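Local coordinates for protein putative SAM-dependent O-methyltranferase (Podospora anserina, PDB 4YMH) that binds S-adenosylmethionine and S-adenosylhomocysteine and probably acts as an O-methyltransferase of the cation-dependent family, at residues 84-98 with 114-127. Numbering follows the deposited sequence.
With SAH (S-adenosyl-L-homocysteine), chain E.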
loop_
_atom_site.group_PDB
_atom_site.type_symbol
_atom_site.label_atom_id
_atom_site.label_comp_id
_atom_site.label_asym_id
_atom_site.label_seq_id
_atom_site.Cartn_x
_atom_site.Cartn_y
_atom_site.Cartn_z
ATOM N N TYR A 84 -4.489 -17.416 -5.501
ATOM C CA TYR A 84 -5.439 -18.285 -6.187
ATOM C C TYR A 84 -6.849 -17.696 -6.123
ATOM O O TYR A 84 -7.534 -17.563 -7.152
ATOM C CB TYR A 84 -5.387 -19.702 -5.575
ATOM C CG TYR A 84 -6.369 -20.694 -6.181
ATOM C CD1 TYR A 84 -6.067 -21.378 -7.353
ATOM C CD2 TYR A 84 -7.594 -20.940 -5.581
ATOM C CE1 TYR A 84 -6.960 -22.276 -7.912
ATOM C CE2 TYR A 84 -8.504 -21.840 -6.135
ATOM C CZ TYR A 84 -8.179 -22.506 -7.300
ATOM O OH TYR A 84 -9.069 -23.402 -7.851
ATOM N N GLU A 85 -7.275 -17.304 -4.926
ATOM C CA GLU A 85 -8.610 -16.723 -4.770
ATOM C C GLU A 85 -8.739 -15.423 -5.565
ATOM O O GLU A 85 -9.797 -15.127 -6.142
ATOM C CB GLU A 85 -8.924 -16.455 -3.291
ATOM C CG GLU A 85 -9.234 -17.701 -2.447
ATOM C CD GLU A 85 -10.584 -18.335 -2.761
ATOM O OE1 GLU A 85 -11.355 -17.780 -3.582
ATOM O OE2 GLU A 85 -10.879 -19.395 -2.169
ATOM N N GLY A 86 -7.659 -14.649 -5.596
ATOM C CA GLY A 86 -7.697 -13.360 -6.265
ATOM C C GLY A 86 -7.640 -13.446 -7.777
ATOM O O GLY A 86 -7.833 -12.441 -8.462
ATOM N N THR A 87 -7.362 -14.637 -8.305
ATOM C CA THR A 87 -7.291 -14.811 -9.755
ATOM C C THR A 87 -8.226 -15.893 -10.319
ATOM O O THR A 87 -7.956 -16.462 -11.381
ATOM C CB THR A 87 -5.855 -15.141 -10.180
ATOM O OG1 THR A 87 -5.398 -16.292 -9.459
ATOM C CG2 THR A 87 -4.935 -13.958 -9.914
ATOM N N ARG A 88 -9.327 -16.162 -9.625
ATOM C CA ARG A 88 -10.285 -17.164 -10.074
ATOM C C ARG A 88 -10.869 -16.850 -11.453
ATOM O O ARG A 88 -11.134 -17.755 -12.234
ATOM C CB ARG A 88 -11.430 -17.307 -9.071
ATOM C CG ARG A 88 -11.109 -18.156 -7.872
ATOM C CD ARG A 88 -12.321 -18.329 -6.982
ATOM N NE ARG A 88 -11.978 -19.087 -5.784
ATOM C CZ ARG A 88 -12.043 -20.410 -5.689
ATOM N NH1 ARG A 88 -12.455 -21.137 -6.721
ATOM N NH2 ARG A 88 -11.701 -21.006 -4.555
ATOM N N ASP A 89 -11.075 -15.572 -11.743
ATOM C CA ASP A 89 -11.745 -15.182 -12.983
ATOM C C ASP A 89 -10.873 -15.367 -14.220
ATOM O O ASP A 89 -11.376 -15.656 -15.303
ATOM C CB ASP A 89 -12.222 -13.729 -12.896
ATOM C CG ASP A 89 -13.517 -13.586 -12.109
ATOM O OD1 ASP A 89 -14.180 -14.615 -11.857
ATOM O OD2 ASP A 89 -13.883 -12.444 -11.753
ATOM N N THR A 90 -9.566 -15.211 -14.057
ATOM C CA THR A 90 -8.640 -15.304 -15.182
ATOM C C THR A 90 -7.870 -16.624 -15.241
ATOM O O THR A 90 -7.192 -16.909 -16.231
ATOM C CB THR A 90 -7.615 -14.188 -15.122
ATOM O OG1 THR A 90 -6.718 -14.450 -14.036
ATOM C CG2 THR A 90 -8.302 -12.858 -14.894
ATOM N N LYS A 91 -7.950 -17.400 -14.165
ATOM C CA LYS A 91 -7.179 -18.633 -14.033
ATOM C C LYS A 91 -5.683 -18.376 -14.273
ATOM O O LYS A 91 -5.028 -19.106 -15.019
ATOM C CB LYS A 91 -7.707 -19.702 -14.994
ATOM C CG LYS A 91 -9.225 -19.916 -14.933
ATOM C CD LYS A 91 -9.690 -20.454 -13.586
ATOM C CE LYS A 91 -11.211 -20.586 -13.532
ATOM N NZ LYS A 91 -11.691 -21.958 -13.861
ATOM N N ALA A 92 -5.165 -17.315 -13.658
ATOM C CA ALA A 92 -3.731 -17.038 -13.664
ATOM C C ALA A 92 -2.925 -18.236 -13.171
ATOM O O ALA A 92 -3.342 -18.945 -12.242
ATOM C CB ALA A 92 -3.413 -15.812 -12.793
ATOM N N GLU A 93 -1.775 -18.457 -13.801
ATOM C CA GLU A 93 -0.809 -19.429 -13.310
ATOM C C GLU A 93 -0.123 -18.864 -12.079
ATOM O O GLU A 93 0.265 -17.696 -12.035
ATOM C CB GLU A 93 0.237 -19.789 -14.378
ATOM C CG GLU A 93 1.215 -20.886 -13.921
ATOM C CD GLU A 93 2.332 -21.183 -14.926
ATOM O OE1 GLU A 93 2.528 -20.391 -15.871
ATOM O OE2 GLU A 93 3.013 -22.221 -14.771
ATOM N N ILE A 94 0.010 -19.703 -11.068
ATOM C CA ILE A 94 0.678 -19.319 -9.839
ATOM C C ILE A 94 1.818 -20.288 -9.600
ATOM O O ILE A 94 1.602 -21.487 -9.496
ATOM C CB ILE A 94 -0.294 -19.319 -8.664
ATOM C CG1 ILE A 94 -1.395 -18.296 -8.939
ATOM C CG2 ILE A 94 0.426 -18.989 -7.365
ATOM C CD1 ILE A 94 -2.638 -18.557 -8.200
ATOM N N VAL A 95 3.037 -19.763 -9.579
ATOM C CA VAL A 95 4.219 -20.569 -9.340
ATOM C C VAL A 95 4.724 -20.222 -7.950
ATOM O O VAL A 95 4.887 -19.050 -7.616
ATOM C CB VAL A 95 5.323 -20.305 -10.391
ATOM C CG1 VAL A 95 6.612 -21.050 -10.026
ATOM C CG2 VAL A 95 4.830 -20.683 -11.781
ATOM N N THR A 96 4.932 -21.224 -7.113
ATOM C CA THR A 96 5.418 -20.918 -5.786
ATOM C C THR A 96 6.622 -21.792 -5.467
ATOM O O THR A 96 6.641 -22.991 -5.774
ATOM C CB THR A 96 4.291 -21.057 -4.730
ATOM O OG1 THR A 96 4.820 -20.790 -3.425
ATOM C CG2 THR A 96 3.644 -22.438 -4.770
ATOM N N LEU A 97 7.656 -21.170 -4.898
ATOM C CA LEU A 97 8.926 -21.852 -4.659
ATOM C C LEU A 97 9.125 -22.168 -3.184
ATOM O O LEU A 97 8.907 -21.301 -2.337
ATOM C CB LEU A 97 10.098 -20.998 -5.151
ATOM C CG LEU A 97 10.057 -20.511 -6.595
ATOM C CD1 LEU A 97 11.337 -19.765 -6.911
ATOM C CD2 LEU A 97 9.867 -21.691 -7.551
ATOM N N GLU A 98 9.564 -23.388 -2.868
ATOM C CA GLU A 98 9.740 -23.748 -1.458
ATOM C C GLU A 98 10.843 -24.783 -1.280
ATOM O O GLU A 98 10.968 -25.688 -2.102
ATOM C CB GLU A 98 8.415 -24.277 -0.881
ATOM C CG GLU A 98 8.521 -24.842 0.532
ATOM C CD GLU A 98 8.951 -23.807 1.569
ATOM O OE1 GLU A 98 8.358 -22.702 1.606
ATOM O OE2 GLU A 98 9.883 -24.100 2.360
ATOM N N TYR A 114 -7.941 -28.076 -0.946
ATOM C CA TYR A 114 -8.586 -26.846 -1.399
ATOM C C TYR A 114 -9.208 -27.021 -2.775
ATOM O O TYR A 114 -10.101 -26.264 -3.169
ATOM C CB TYR A 114 -7.567 -25.711 -1.437
ATOM C CG TYR A 114 -8.119 -24.349 -1.103
ATOM C CD1 TYR A 114 -8.617 -23.511 -2.101
ATOM C CD2 TYR A 114 -8.132 -23.891 0.204
ATOM C CE1 TYR A 114 -9.126 -22.262 -1.796
ATOM C CE2 TYR A 114 -8.626 -22.633 0.521
ATOM C CZ TYR A 114 -9.117 -21.823 -0.482
ATOM O OH TYR A 114 -9.605 -20.574 -0.163
ATOM N N GLY A 115 -8.718 -28.017 -3.508
ATOM C CA GLY A 115 -9.199 -28.291 -4.848
ATOM C C GLY A 115 -8.697 -27.292 -5.876
ATOM O O GLY A 115 -9.444 -26.893 -6.765
ATOM N N VAL A 116 -7.438 -26.884 -5.765
ATOM C CA VAL A 116 -6.860 -26.006 -6.776
ATOM C C VAL A 116 -6.679 -26.790 -8.073
ATOM O O VAL A 116 -6.607 -28.019 -8.062
ATOM C CB VAL A 116 -5.512 -25.399 -6.321
ATOM C CG1 VAL A 116 -5.680 -24.685 -4.993
ATOM C CG2 VAL A 116 -4.446 -26.474 -6.214
ATOM N N GLY A 117 -6.623 -26.090 -9.198
ATOM C CA GLY A 117 -6.446 -26.766 -10.466
ATOM C C GLY A 117 -4.985 -27.022 -10.754
ATOM O O GLY A 117 -4.146 -27.001 -9.853
ATOM N N ASP A 118 -4.645 -27.202 -12.005
ATOM C CA ASP A 118 -3.275 -27.365 -12.415
ATOM C C ASP A 118 -2.567 -26.036 -12.361
ATOM O O ASP A 118 -1.372 -25.981 -12.394
ATOM C CB ASP A 118 -3.220 -27.855 -13.860
ATOM C CG ASP A 118 -3.350 -29.364 -13.974
ATOM O OD1 ASP A 118 -2.660 -29.948 -14.811
ATOM O OD2 ASP A 118 -4.132 -29.967 -13.221
ATOM N N ARG A 119 -3.315 -24.950 -12.309
ATOM C CA ARG A 119 -2.689 -23.619 -12.377
ATOM C C ARG A 119 -1.820 -23.210 -11.181
ATOM O O ARG A 119 -1.086 -22.221 -11.270
ATOM C CB ARG A 119 -3.758 -22.542 -12.606
ATOM C CG ARG A 119 -4.742 -22.267 -11.477
ATOM C CD ARG A 119 -5.820 -21.282 -12.007
ATOM N NE ARG A 119 -6.792 -20.848 -11.000
ATOM C CZ ARG A 119 -6.686 -19.736 -10.275
ATOM N NH1 ARG A 119 -5.646 -18.936 -10.431
ATOM N NH2 ARG A 119 -7.618 -19.423 -9.389
ATOM N N VAL A 120 -1.900 -23.941 -10.070
ATOM C CA VAL A 120 -0.984 -23.720 -8.946
ATOM C C VAL A 120 0.139 -24.742 -9.003
ATOM O O VAL A 120 -0.108 -25.926 -8.985
ATOM C CB VAL A 120 -1.692 -23.821 -7.590
ATOM C CG1 VAL A 120 -0.691 -23.692 -6.460
ATOM C CG2 VAL A 120 -2.781 -22.762 -7.484
ATOM N N LYS A 121 1.372 -24.272 -9.082
ATOM C CA LYS A 121 2.516 -25.124 -9.331
ATOM C C LYS A 121 3.568 -24.896 -8.251
ATOM O O LYS A 121 4.142 -23.818 -8.167
ATOM C CB LYS A 121 3.089 -24.832 -10.718
ATOM C CG LYS A 121 4.210 -25.757 -11.161
ATOM C CD LYS A 121 4.715 -25.349 -12.537
ATOM C CE LYS A 121 5.780 -26.303 -13.053
ATOM N NZ LYS A 121 6.244 -25.916 -14.415
ATOM N N LEU A 122 3.793 -25.904 -7.411
ATOM C CA LEU A 122 4.816 -25.809 -6.374
ATOM C C LEU A 122 6.119 -26.421 -6.863
ATOM O O LEU A 122 6.156 -27.568 -7.302
ATOM C CB LEU A 122 4.363 -26.500 -5.089
ATOM C CG LEU A 122 5.362 -26.550 -3.931
ATOM C CD1 LEU A 122 5.796 -25.161 -3.517
ATOM C CD2 LEU A 122 4.754 -27.286 -2.750
ATOM N N ILE A 123 7.185 -25.635 -6.797
ATOM C CA ILE A 123 8.493 -26.088 -7.221
ATOM C C ILE A 123 9.412 -26.198 -6.014
ATOM O O ILE A 123 9.641 -25.223 -5.270
ATOM C CB ILE A 123 9.092 -25.141 -8.283
ATOM C CG1 ILE A 123 8.160 -25.095 -9.504
ATOM C CG2 ILE A 123 10.499 -25.587 -8.674
ATOM C CD1 ILE A 123 8.643 -24.214 -10.620
ATOM N N GLU A 124 9.939 -27.393 -5.829
ATOM C CA GLU A 124 10.719 -27.686 -4.677
ATOM C C GLU A 124 12.195 -27.433 -4.909
ATOM O O GLU A 124 12.706 -27.654 -5.975
ATOM C CB GLU A 124 10.462 -29.116 -4.280
ATOM C CG GLU A 124 10.521 -30.055 -5.455
ATOM C CD GLU A 124 9.248 -30.149 -6.299
ATOM O OE1 GLU A 124 8.345 -30.908 -5.892
ATOM O OE2 GLU A 124 9.187 -29.549 -7.401
ATOM N N GLY A 125 12.867 -26.967 -3.886
ATOM C CA GLY A 125 14.305 -26.805 -3.934
ATOM C C GLY A 125 14.711 -25.410 -3.514
ATOM O O GLY A 125 13.861 -24.514 -3.422
ATOM N N PRO A 126 16.016 -25.218 -3.267
ATOM C CA PRO A 126 16.540 -23.894 -2.911
ATOM C C PRO A 126 16.144 -22.891 -3.973
ATOM O O PRO A 126 16.507 -23.099 -5.130
ATOM C CB PRO A 126 18.064 -24.096 -2.896
ATOM C CG PRO A 126 18.274 -25.585 -2.859
ATOM C CD PRO A 126 17.090 -26.185 -3.549
ATOM N N ALA A 127 15.420 -21.837 -3.596
ATOM C CA ALA A 127 14.904 -20.872 -4.563
ATOM C C ALA A 127 16.016 -20.180 -5.342
ATOM O O ALA A 127 15.803 -19.759 -6.482
ATOM C CB ALA A 127 14.038 -19.840 -3.874
HETATM N N SAH E . 4.433 -16.823 2.141
HETATM C CA SAH E . 3.980 -17.530 3.306
HETATM C CB SAH E . 5.059 -17.586 4.384
HETATM C CG SAH E . 6.495 -17.819 3.924
HETATM S SD SAH E . 7.562 -18.033 5.300
HETATM C C SAH E . 2.751 -16.885 3.890
HETATM O O SAH E . 2.022 -17.525 4.611
HETATM O OXT SAH E . 2.515 -15.715 3.632
HETATM C "C5'" SAH E . 9.043 -18.283 4.409
HETATM C "C4'" SAH E . 9.145 -19.632 3.716
HETATM O "O4'" SAH E . 10.284 -19.644 2.876
HETATM C "C3'" SAH E . 9.342 -20.775 4.683
HETATM O "O3'" SAH E . 8.383 -21.784 4.471
HETATM C "C2'" SAH E . 10.724 -21.294 4.381
HETATM O "O2'" SAH E . 10.871 -22.659 4.612
HETATM C "C1'" SAH E . 10.945 -20.882 2.946
HETATM N N9 SAH E . 12.361 -20.706 2.593
HETATM C C8 SAH E . 13.330 -20.217 3.345
HETATM N N7 SAH E . 14.476 -20.202 2.686
HETATM C C5 SAH E . 14.246 -20.682 1.489
HETATM C C6 SAH E . 15.027 -20.932 0.280
HETATM N N6 SAH E . 16.310 -20.648 0.286
HETATM N N1 SAH E . 14.419 -21.434 -0.791
HETATM C C2 SAH E . 13.117 -21.697 -0.764
HETATM N N3 SAH E . 12.343 -21.493 0.284
HETATM C C4 SAH E . 12.845 -20.996 1.420
HETATM O O HOH W 1 -11.097 -24.392 -5.292
HETATM O O HOH W 2 -8.240 -24.231 -10.244
#
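Strands 93-98 and 120-124 run parallel, 4.8 Å between axes, joined by six backbone hydrogen bonds. Just before strand 120-124, the Arg119 guanidinium reaches the end of helix 78-86 and the following loop: NH1 donates to Thr87 OG1 (2.8 Å) and, within the carbonyl plane, to Ala92 O (2.9 Å), and NH2 to Tyr84 O (2.9 Å), all at its edge, fixing its rotation. One face of the Arg119 guanidinium lies over the Tyr84 ring, planes 17° apart, Arg119 NH2 3.2 Å from Tyr84 CD1; against the ring's opposite face, Val116 CG1 makes a CH-pi contact 3.9 Å from the centroid. With an alanine in place of Arg119, Thr87 OG1, Ala92 O and Tyr84 O would probably lose this donor and the ring its stacked partner. Tyr114 OH donates to the anti lone pair of Glu85 OE2 (2.7 Å), whose carboxylate Arg88 grips through NE and NH2 from above its plane. At the far end, Glu98, bent at chi2 (63°), turns both oxygens to the ribose hydroxyls of S-adenosylhomocysteine, and Ala127 N donates to adenine N1. With helix 101-114 between them the strands form a right-handed beta-alpha-beta crossover of the Rossmann-like class I methyltransferase fold.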